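Local structure of VWFA domain-containing protein (Alicyclobacillus acidocaldarius subsp. acidocaldarius, 3RAG) at residues A8-G19 with V133-S144; A66-V74 with M85-M93. The protein is of unknown function but has a von Willebrand factor A-type fold with a bound sodium ion, consistent with metal-dependent ligand binding as in related domains. All coordinates share one frame; numbering follows the deposited sequence.

Contact 1 (A8-G19 with V133-S144). With NA (sodium ion), chain C.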
loop_
_atom_site.group_PDB
_atom_site.type_symbol
_atom_site.label_atom_id
_atom_site.label_comp_id
_atom_site.label_asym_id
_atom_site.label_seq_id
_atom_site.Cartn_x
_atom_site.Cartn_y
_atom_site.Cartn_z
ATOM N N ALA A 8 -8.600 -9.062 12.180
ATOM C CA ALA A 8 -7.229 -8.762 11.771
ATOM C C ALA A 8 -7.148 -8.162 10.358
ATOM O O ALA A 8 -6.168 -8.374 9.648
ATOM C CB ALA A 8 -6.328 -10.007 11.898
ATOM N N THR A 9 -8.173 -7.406 9.973
ATOM C CA THR A 9 -8.203 -6.764 8.644
ATOM C C THR A 9 -6.918 -5.990 8.374
ATOM O O THR A 9 -6.439 -5.253 9.236
ATOM C CB THR A 9 -9.417 -5.823 8.510
ATOM O OG1 THR A 9 -10.605 -6.611 8.604
ATOM C CG2 THR A 9 -9.399 -5.065 7.165
ATOM N N ILE A 10 -6.353 -6.170 7.180
ATOM C CA ILE A 10 -5.096 -5.511 6.829
ATOM C C ILE A 10 -5.428 -4.229 6.051
ATOM O O ILE A 10 -6.314 -4.234 5.209
ATOM C CB ILE A 10 -4.211 -6.444 5.990
ATOM C CG1 ILE A 10 -3.753 -7.640 6.841
ATOM C CG2 ILE A 10 -2.986 -5.693 5.444
ATOM C CD1 ILE A 10 -2.659 -7.309 7.878
ATOM N N ARG A 11 -4.735 -3.136 6.375
ATOM C CA ARG A 11 -4.981 -1.842 5.743
ATOM C C ARG A 11 -3.664 -1.248 5.257
ATOM O O ARG A 11 -2.761 -1.004 6.056
ATOM C CB ARG A 11 -5.618 -0.895 6.752
ATOM C CG ARG A 11 -6.983 -1.375 7.217
ATOM C CD ARG A 11 -7.599 -0.434 8.251
ATOM N NE ARG A 11 -8.938 -0.902 8.601
ATOM C CZ ARG A 11 -9.183 -1.725 9.613
ATOM N NH1 ARG A 11 -8.183 -2.130 10.375
ATOM N NH2 ARG A 11 -10.418 -2.134 9.868
ATOM N N GLN A 12 -3.546 -1.026 3.954
ATOM C CA GLN A 12 -2.272 -0.600 3.409
ATOM C C GLN A 12 -2.471 0.496 2.397
ATOM O O GLN A 12 -3.491 0.546 1.716
ATOM C CB GLN A 12 -1.539 -1.764 2.732
ATOM C CG GLN A 12 -0.988 -2.795 3.739
ATOM C CD GLN A 12 -0.117 -3.846 3.068
ATOM O OE1 GLN A 12 0.117 -3.799 1.854
ATOM N NE2 GLN A 12 0.362 -4.804 3.857
ATOM N N ILE A 13 -1.481 1.369 2.318
ATOM C CA ILE A 13 -1.428 2.388 1.280
ATOM C C ILE A 13 -0.164 2.089 0.490
ATOM O O ILE A 13 0.917 1.974 1.069
ATOM C CB ILE A 13 -1.302 3.800 1.897
ATOM C CG1 ILE A 13 -2.553 4.143 2.738
ATOM C CG2 ILE A 13 -1.031 4.843 0.792
ATOM C CD1 ILE A 13 -2.401 5.419 3.617
ATOM N N LEU A 14 -0.290 1.944 -0.827
ATOM C CA LEU A 14 0.884 1.667 -1.651
ATOM C C LEU A 14 1.125 2.872 -2.553
ATOM O O LEU A 14 0.325 3.173 -3.429
ATOM C CB LEU A 14 0.647 0.412 -2.511
ATOM C CG LEU A 14 1.716 0.187 -3.584
ATOM C CD1 LEU A 14 3.070 -0.098 -2.928
ATOM C CD2 LEU A 14 1.310 -0.982 -4.492
ATOM N N VAL A 15 2.236 3.570 -2.346
ATOM C CA VAL A 15 2.530 4.743 -3.158
ATOM C C VAL A 15 3.491 4.318 -4.266
ATOM O O VAL A 15 4.524 3.714 -3.980
ATOM C CB VAL A 15 3.216 5.820 -2.311
ATOM C CG1 VAL A 15 3.559 7.040 -3.183
ATOM C CG2 VAL A 15 2.295 6.217 -1.127
ATOM N N ILE A 16 3.165 4.658 -5.510
ATOM C CA ILE A 16 4.040 4.380 -6.649
ATOM C C ILE A 16 4.433 5.718 -7.272
ATOM O O ILE A 16 3.558 6.494 -7.706
ATOM C CB ILE A 16 3.360 3.452 -7.682
ATOM C CG1 ILE A 16 2.965 2.125 -6.998
ATOM C CG2 ILE A 16 4.305 3.217 -8.861
ATOM C CD1 ILE A 16 2.210 1.128 -7.898
ATOM N N THR A 17 5.729 6.006 -7.327
ATOM C CA THR A 17 6.137 7.383 -7.576
ATOM C C THR A 17 7.477 7.434 -8.295
ATOM O O THR A 17 8.263 6.484 -8.207
ATOM C CB THR A 17 6.207 8.154 -6.203
ATOM O OG1 THR A 17 6.487 9.535 -6.414
ATOM C CG2 THR A 17 7.327 7.557 -5.286
ATOM N N ASP A 18 7.748 8.526 -9.005
ATOM C CA ASP A 18 9.079 8.687 -9.614
ATOM C C ASP A 18 9.910 9.825 -9.024
ATOM O O ASP A 18 10.827 10.346 -9.679
ATOM C CB ASP A 18 9.027 8.748 -11.157
ATOM C CG ASP A 18 8.456 10.049 -11.675
ATOM O OD1 ASP A 18 7.841 10.778 -10.874
ATOM O OD2 ASP A 18 8.575 10.324 -12.889
ATOM N N GLY A 19 9.610 10.212 -7.784
ATOM C CA GLY A 19 10.494 11.138 -7.095
ATOM C C GLY A 19 9.842 11.844 -5.924
ATOM O O GLY A 19 8.618 11.896 -5.839
ATOM N N VAL A 133 -7.799 -13.033 5.846
ATOM C CA VAL A 133 -8.251 -11.733 6.346
ATOM C C VAL A 133 -8.695 -10.844 5.186
ATOM O O VAL A 133 -8.288 -11.046 4.040
ATOM C CB VAL A 133 -7.167 -10.981 7.201
ATOM C CG1 VAL A 133 -6.705 -11.836 8.404
ATOM C CG2 VAL A 133 -5.957 -10.527 6.345
ATOM N N ALA A 134 -9.539 -9.868 5.488
ATOM C CA ALA A 134 -9.871 -8.842 4.515
ATOM C C ALA A 134 -8.613 -8.002 4.271
ATOM O O ALA A 134 -7.805 -7.804 5.178
ATOM C CB ALA A 134 -11.052 -7.969 5.009
ATOM N N LEU A 135 -8.440 -7.541 3.036
ATOM C CA LEU A 135 -7.314 -6.691 2.694
ATOM C C LEU A 135 -7.888 -5.420 2.115
ATOM O O LEU A 135 -8.599 -5.460 1.100
ATOM C CB LEU A 135 -6.423 -7.378 1.656
ATOM C CG LEU A 135 -5.336 -6.502 1.017
ATOM C CD1 LEU A 135 -4.467 -5.869 2.097
ATOM C CD2 LEU A 135 -4.507 -7.329 0.050
ATOM N N HIS A 136 -7.615 -4.292 2.764
ATOM C CA HIS A 136 -8.088 -3.002 2.245
ATOM C C HIS A 136 -6.851 -2.240 1.795
ATOM O O HIS A 136 -5.952 -2.030 2.581
ATOM C CB HIS A 136 -8.797 -2.190 3.324
ATOM C CG HIS A 136 -10.050 -2.825 3.826
ATOM N ND1 HIS A 136 -10.739 -2.340 4.918
ATOM C CD2 HIS A 136 -10.744 -3.900 3.386
ATOM C CE1 HIS A 136 -11.803 -3.093 5.131
ATOM N NE2 HIS A 136 -11.832 -4.044 4.213
ATOM N N LEU A 137 -6.826 -1.830 0.535
ATOM C CA LEU A 137 -5.610 -1.307 -0.081
ATOM C C LEU A 137 -5.967 -0.071 -0.884
ATOM O O LEU A 137 -6.884 -0.110 -1.721
ATOM C CB LEU A 137 -5.048 -2.362 -1.050
ATOM C CG LEU A 137 -3.865 -1.947 -1.938
ATOM C CD1 LEU A 137 -2.650 -1.574 -1.124
ATOM C CD2 LEU A 137 -3.495 -3.027 -2.977
ATOM N N VAL A 138 -5.255 1.028 -0.647
ATOM C CA VAL A 138 -5.387 2.170 -1.530
ATOM C C VAL A 138 -4.078 2.318 -2.277
ATOM O O VAL A 138 -3.007 2.425 -1.661
ATOM C CB VAL A 138 -5.645 3.477 -0.759
ATOM C CG1 VAL A 138 -5.733 4.637 -1.743
ATOM C CG2 VAL A 138 -6.955 3.352 0.031
ATOM N N VAL A 139 -4.154 2.306 -3.604
ATOM C CA VAL A 139 -2.959 2.495 -4.420
ATOM C C VAL A 139 -2.934 3.981 -4.824
ATOM O O VAL A 139 -3.905 4.466 -5.430
ATOM C CB VAL A 139 -3.027 1.606 -5.679
ATOM C CG1 VAL A 139 -1.785 1.821 -6.530
ATOM C CG2 VAL A 139 -3.171 0.113 -5.291
ATOM N N CYS A 140 -1.860 4.701 -4.459
ATOM C CA CYS A 140 -1.714 6.140 -4.751
ATOM C C CYS A 140 -0.720 6.270 -5.875
ATOM O O CYS A 140 0.437 5.905 -5.703
ATOM C CB CYS A 140 -1.136 6.924 -3.562
ATOM S SG CYS A 140 -2.143 6.819 -2.097
ATOM N N LEU A 141 -1.173 6.768 -7.018
ATOM C CA LEU A 141 -0.353 6.810 -8.221
ATOM C C LEU A 141 0.041 8.247 -8.555
ATOM O O LEU A 141 -0.814 9.119 -8.799
ATOM C CB LEU A 141 -1.128 6.199 -9.410
ATOM C CG LEU A 141 -1.596 4.768 -9.180
ATOM C CD1 LEU A 141 -2.367 4.245 -10.398
ATOM C CD2 LEU A 141 -0.325 3.900 -8.947
ATOM N N ASP A 142 1.349 8.461 -8.584
ATOM C CA ASP A 142 1.970 9.731 -8.956
ATOM C C ASP A 142 1.632 9.950 -10.420
ATOM O O ASP A 142 1.869 9.060 -11.243
ATOM C CB ASP A 142 3.471 9.512 -8.782
ATOM C CG ASP A 142 4.322 10.753 -9.011
ATOM O OD1 ASP A 142 3.908 11.702 -9.705
ATOM O OD2 ASP A 142 5.478 10.724 -8.504
ATOM N N THR A 143 1.060 11.110 -10.746
ATOM C CA THR A 143 0.801 11.455 -12.137
ATOM C C THR A 143 1.392 12.819 -12.453
ATOM O O THR A 143 0.869 13.553 -13.271
ATOM C CB THR A 143 -0.724 11.422 -12.491
ATOM O OG1 THR A 143 -1.433 12.426 -11.745
ATOM C CG2 THR A 143 -1.307 10.055 -12.215
ATOM N N SER A 144 2.527 13.149 -11.837
ATOM C CA SER A 144 3.200 14.387 -12.194
ATOM C C SER A 144 3.691 14.287 -13.635
ATOM O O SER A 144 3.704 13.203 -14.219
ATOM C CB SER A 144 4.374 14.640 -11.255
ATOM O OG SER A 144 5.290 13.579 -11.345
HETATM NA NA NA C . 7.828 13.208 -10.801
HETATM O O HOH W 1 -10.505 -9.604 8.226
HETATM O O HOH W 2 -10.098 -0.055 6.291
HETATM O O HOH W 3 7.077 12.725 -8.463
HETATM O O HOH W 4 9.675 15.056 -9.655
#
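Val133 CG2 rests against Ile10 CG1 (3.7 Å) where two neighbouring parallel strands, 10-17 and 135-142, begin at the heart of the sheet. On that face Leu135 CD1 fills the step beside Ile10 CG2, Leu137 CD1 fits into the hollow beside the CB atoms of Gln12 and Leu14, and Leu141 CD2 lies alongside Ile16, 3.9 Å from its CD1. The leucine tips reach across because CG of Leu135 and Leu137 stands opposite the backbone N (chi1 170° and 173°).

The opposite face carries Arg11, Ile13, His136 and Cys140. The Thr9 methyl CG2 sits over one face of the His136 ring in a CH-pi contact, 3.8 Å from the centroid, while water 2 joins His136 ND1 to Arg11 NE in the plane of both groups. Further on, Cys140 SG nestles against Ile13 CG2.

At the C-terminal end Asp142 OD2 accepts from Thr17 OG1 (2.6 Å) and Asp18 N (3.2 Å); OD1 accepts from Ser144 N, an Asx turn, and also from Ser144 OG. Asp18 OD1, which with Ser144 OG and Ser146 OG binds sodium, is carried by a carboxylate that is also salt-bridged to Lys150. Asp142-Ser144-Ser146 fits the DxSxS signature of a MIDAS-like metal site in a vWA fold.

Contact 2 (A66-V74 with M85-M93)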
loop_
_atom_site.group_PDB
_atom_site.type_symbol
_atom_site.label_atom_id
_atom_site.label_comp_id
_atom_site.label_asym_id
_atom_site.label_seq_id
_atom_site.Cartn_x
_atom_site.Cartn_y
_atom_site.Cartn_z
ATOM N N ALA A 66 8.318 5.776 8.451
ATOM C CA ALA A 66 7.282 6.345 9.315
ATOM C C ALA A 66 5.941 5.634 9.189
ATOM O O ALA A 66 5.143 5.623 10.137
ATOM C CB ALA A 66 7.100 7.817 9.015
ATOM N N GLY A 67 5.670 5.065 8.014
ATOM C CA GLY A 67 4.421 4.352 7.799
ATOM C C GLY A 67 4.486 2.873 8.118
ATOM O O GLY A 67 3.550 2.123 7.822
ATOM N N GLY A 68 5.603 2.443 8.714
ATOM C CA GLY A 68 5.758 1.067 9.152
ATOM C C GLY A 68 5.830 0.065 8.013
ATOM O O GLY A 68 5.539 -1.120 8.207
ATOM N N GLY A 69 6.230 0.523 6.828
ATOM C CA GLY A 69 6.245 -0.348 5.661
ATOM C C GLY A 69 7.615 -0.471 4.997
ATOM O O GLY A 69 8.661 -0.314 5.644
HETATM N N MSE A 70 7.605 -0.773 3.702
HETATM C CA MSE A 70 8.838 -1.063 2.963
HETATM C C MSE A 70 8.995 -0.077 1.832
HETATM O O MSE A 70 7.999 0.405 1.294
HETATM C CB MSE A 70 8.761 -2.483 2.348
HETATM C CG MSE A 70 8.951 -3.625 3.335
HETATM SE SE MSE A 70 8.817 -5.268 2.547
HETATM C CE MSE A 70 9.221 -4.930 0.889
ATOM N N CYS A 71 10.240 0.201 1.460
ATOM C CA CYS A 71 10.528 0.976 0.257
ATOM C C CYS A 71 11.389 0.128 -0.664
ATOM O O CYS A 71 12.408 -0.441 -0.229
ATOM C CB CYS A 71 11.271 2.278 0.606
ATOM S SG CYS A 71 11.837 3.187 -0.856
ATOM N N ARG A 72 10.994 0.040 -1.931
ATOM C CA ARG A 72 11.834 -0.609 -2.932
ATOM C C ARG A 72 11.914 0.328 -4.132
ATOM O O ARG A 72 10.980 1.076 -4.396
ATOM C CB ARG A 72 11.238 -1.964 -3.354
ATOM C CG ARG A 72 11.309 -3.025 -2.249
ATOM C CD ARG A 72 12.753 -3.371 -1.878
ATOM N NE ARG A 72 12.792 -4.414 -0.845
ATOM C CZ ARG A 72 12.837 -4.189 0.469
ATOM N NH1 ARG A 72 12.876 -5.213 1.322
ATOM N NH2 ARG A 72 12.853 -2.952 0.944
ATOM N N ILE A 73 13.025 0.254 -4.849
ATOM C CA ILE A 73 13.311 1.145 -5.963
ATOM C C ILE A 73 13.608 0.265 -7.177
ATOM O O ILE A 73 14.541 -0.520 -7.154
ATOM C CB ILE A 73 14.489 2.071 -5.615
ATOM C CG1 ILE A 73 14.099 2.963 -4.419
ATOM C CG2 ILE A 73 14.878 2.935 -6.827
ATOM C CD1 ILE A 73 15.286 3.714 -3.781
ATOM N N VAL A 74 12.784 0.351 -8.223
ATOM C CA VAL A 74 12.861 -0.682 -9.265
ATOM C C VAL A 74 12.633 -0.105 -10.642
ATOM O O VAL A 74 12.063 0.965 -10.779
ATOM C CB VAL A 74 11.852 -1.850 -9.025
ATOM C CG1 VAL A 74 12.116 -2.547 -7.672
ATOM C CG2 VAL A 74 10.388 -1.375 -9.089
HETATM N N MSE A 85 5.183 -8.672 -4.054
HETATM C CA MSE A 85 6.063 -9.113 -2.972
HETATM C C MSE A 85 5.919 -8.247 -1.729
HETATM O O MSE A 85 5.873 -8.772 -0.609
HETATM C CB MSE A 85 7.549 -9.128 -3.394
HETATM C CG MSE A 85 8.551 -9.446 -2.255
HETATM SE SE MSE A 85 9.135 -8.074 -1.187
HETATM C CE MSE A 85 10.129 -7.119 -2.337
HETATM N N MSE A 86 5.900 -6.926 -1.905
HETATM C CA MSE A 86 5.922 -6.051 -0.737
HETATM C C MSE A 86 4.621 -6.199 0.033
HETATM O O MSE A 86 4.631 -6.204 1.271
HETATM C CB MSE A 86 6.113 -4.573 -1.127
HETATM C CG MSE A 86 7.488 -4.215 -1.692
HETATM SE SE MSE A 86 7.490 -2.516 -2.432
HETATM C CE MSE A 86 5.937 -1.976 -2.060
ATOM N N THR A 87 3.516 -6.283 -0.706
ATOM C CA THR A 87 2.186 -6.338 -0.087
ATOM C C THR A 87 2.118 -7.606 0.759
ATOM O O THR A 87 1.754 -7.566 1.937
ATOM C CB THR A 87 1.071 -6.313 -1.146
ATOM O OG1 THR A 87 1.157 -5.085 -1.872
ATOM C CG2 THR A 87 -0.329 -6.396 -0.504
ATOM N N HIS A 88 2.512 -8.730 0.170
ATOM C CA HIS A 88 2.540 -9.980 0.945
ATOM C C HIS A 88 3.524 -9.987 2.120
ATOM O O HIS A 88 3.184 -10.434 3.231
ATOM C CB HIS A 88 2.738 -11.190 0.020
ATOM C CG HIS A 88 1.508 -11.542 -0.760
ATOM N ND1 HIS A 88 0.388 -12.096 -0.172
ATOM C CD2 HIS A 88 1.210 -11.403 -2.074
ATOM C CE1 HIS A 88 -0.542 -12.288 -1.091
ATOM N NE2 HIS A 88 -0.068 -11.878 -2.255
ATOM N N GLN A 89 4.737 -9.481 1.913
ATOM C CA GLN A 89 5.699 -9.519 2.992
ATOM C C GLN A 89 5.300 -8.620 4.169
ATOM O O GLN A 89 5.451 -9.012 5.319
ATOM C CB GLN A 89 7.108 -9.218 2.464
ATOM C CG GLN A 89 8.198 -9.322 3.468
ATOM C CD GLN A 89 9.570 -9.219 2.812
ATOM O OE1 GLN A 89 9.711 -9.452 1.604
ATOM N NE2 GLN A 89 10.582 -8.861 3.602
ATOM N N THR A 90 4.787 -7.419 3.897
ATOM C CA THR A 90 4.350 -6.550 4.993
ATOM C C THR A 90 3.057 -7.072 5.663
ATOM O O THR A 90 2.916 -6.963 6.882
ATOM C CB THR A 90 4.177 -5.038 4.546
ATOM O OG1 THR A 90 3.255 -4.951 3.445
ATOM C CG2 THR A 90 5.528 -4.428 4.130
HETATM N N MSE A 91 2.138 -7.652 4.884
HETATM C CA MSE A 91 0.944 -8.308 5.461
HETATM C C MSE A 91 1.393 -9.432 6.404
HETATM O O MSE A 91 0.926 -9.551 7.543
HETATM C CB MSE A 91 -0.018 -8.830 4.353
HETATM C CG MSE A 91 -1.255 -9.662 4.838
HETATM SE SE MSE A 91 -2.687 -9.706 3.678
HETATM C CE MSE A 91 -1.782 -9.086 2.248
ATOM N N GLN A 92 2.354 -10.218 5.952
ATOM C CA GLN A 92 2.874 -11.302 6.790
ATOM C C GLN A 92 3.472 -10.778 8.097
ATOM O O GLN A 92 3.168 -11.293 9.163
ATOM C CB GLN A 92 3.902 -12.145 6.045
ATOM C CG GLN A 92 4.437 -13.287 6.916
ATOM C CD GLN A 92 5.504 -14.124 6.238
ATOM O OE1 GLN A 92 6.204 -13.664 5.333
ATOM N NE2 GLN A 92 5.639 -15.366 6.682
HETATM N N MSE A 93 4.319 -9.750 8.024
HETATM C CA MSE A 93 4.892 -9.179 9.239
HETATM C C MSE A 93 3.842 -8.617 10.206
HETATM O O MSE A 93 3.936 -8.808 11.428
HETATM C CB MSE A 93 5.969 -8.122 8.896
HETATM C CG MSE A 93 7.268 -8.762 8.379
HETATM SE SE MSE A 93 8.604 -7.609 7.918
HETATM C CE MSE A 93 7.946 -6.843 6.456
#
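After Gly68, with positive phi, closes helix 58-66 as the C-prime residue of a Schellman motif, Gly69 CA comes within 4.4 Å of Thr90 CG2. Here the chain runs from the turn into edge strand 71-74 and beneath the helix that follows it, a beta-alpha unit of the Rossmann-like vWA sheet, and from Met70 on the backbone pairs with strand 40-46.

Met70, a selenomethionine like the others here, supplies most of the packing from this segment. Its CG lies opposite the carbonyl carbon (chi1 -75°), which sends the chain across the helix surface: CG sits 3.6 Å from Thr90 CG2, and SE rests against the same methyl while the Gln89 side chain crosses that of Met70 at about a right angle, with CD 4.0 Å from SE. Met93 CE touches that selenium from one turn further along the helix, at a looser 4.3 Å. The terminal methyl of Met70 is modelled too close to Met86, so its exact place is doubtful. Thr90 OG1 turns to Asn42 on the next strand.

Cys71 faces helix 58-66, and Arg72 brings the chain back to helix 79-106. Here Met86 and the arginine slide past each other in opposite directions, CB and CG of Arg72 both 3.9 Å from Met86 SE. A bend at chi2 (-64°) then folds the arginine back along its own strand, where Met85 CE approaches NE obliquely and a glycerol lies close by. Cys71 O lies in the guanidinium plane and accepts from Arg72 NH2 at 2.8 Å.

Contact 2 is nested within the chain loop that contact 1 closes, and the two centres lie about 10 Å apart on one sheet. Helix 79-106 joins them: besides packing on edge strand 71-74, it spans strand 40-46 and meets the face of strand 10-17 that carries Gln12 and Leu14. Gln12 NE2 lies 2.9 Å from Thr90 OG1, Gln12 OE1 packs 3.5 Å from Thr87 CG2, and Leu14 CD1 is 3.5 Å from Met86 CE. The sodium site belongs to contact 1, at the C-terminal end of its strands; contact 2 stands clear of it, with Val74 O 13.0 Å from the sodium ion.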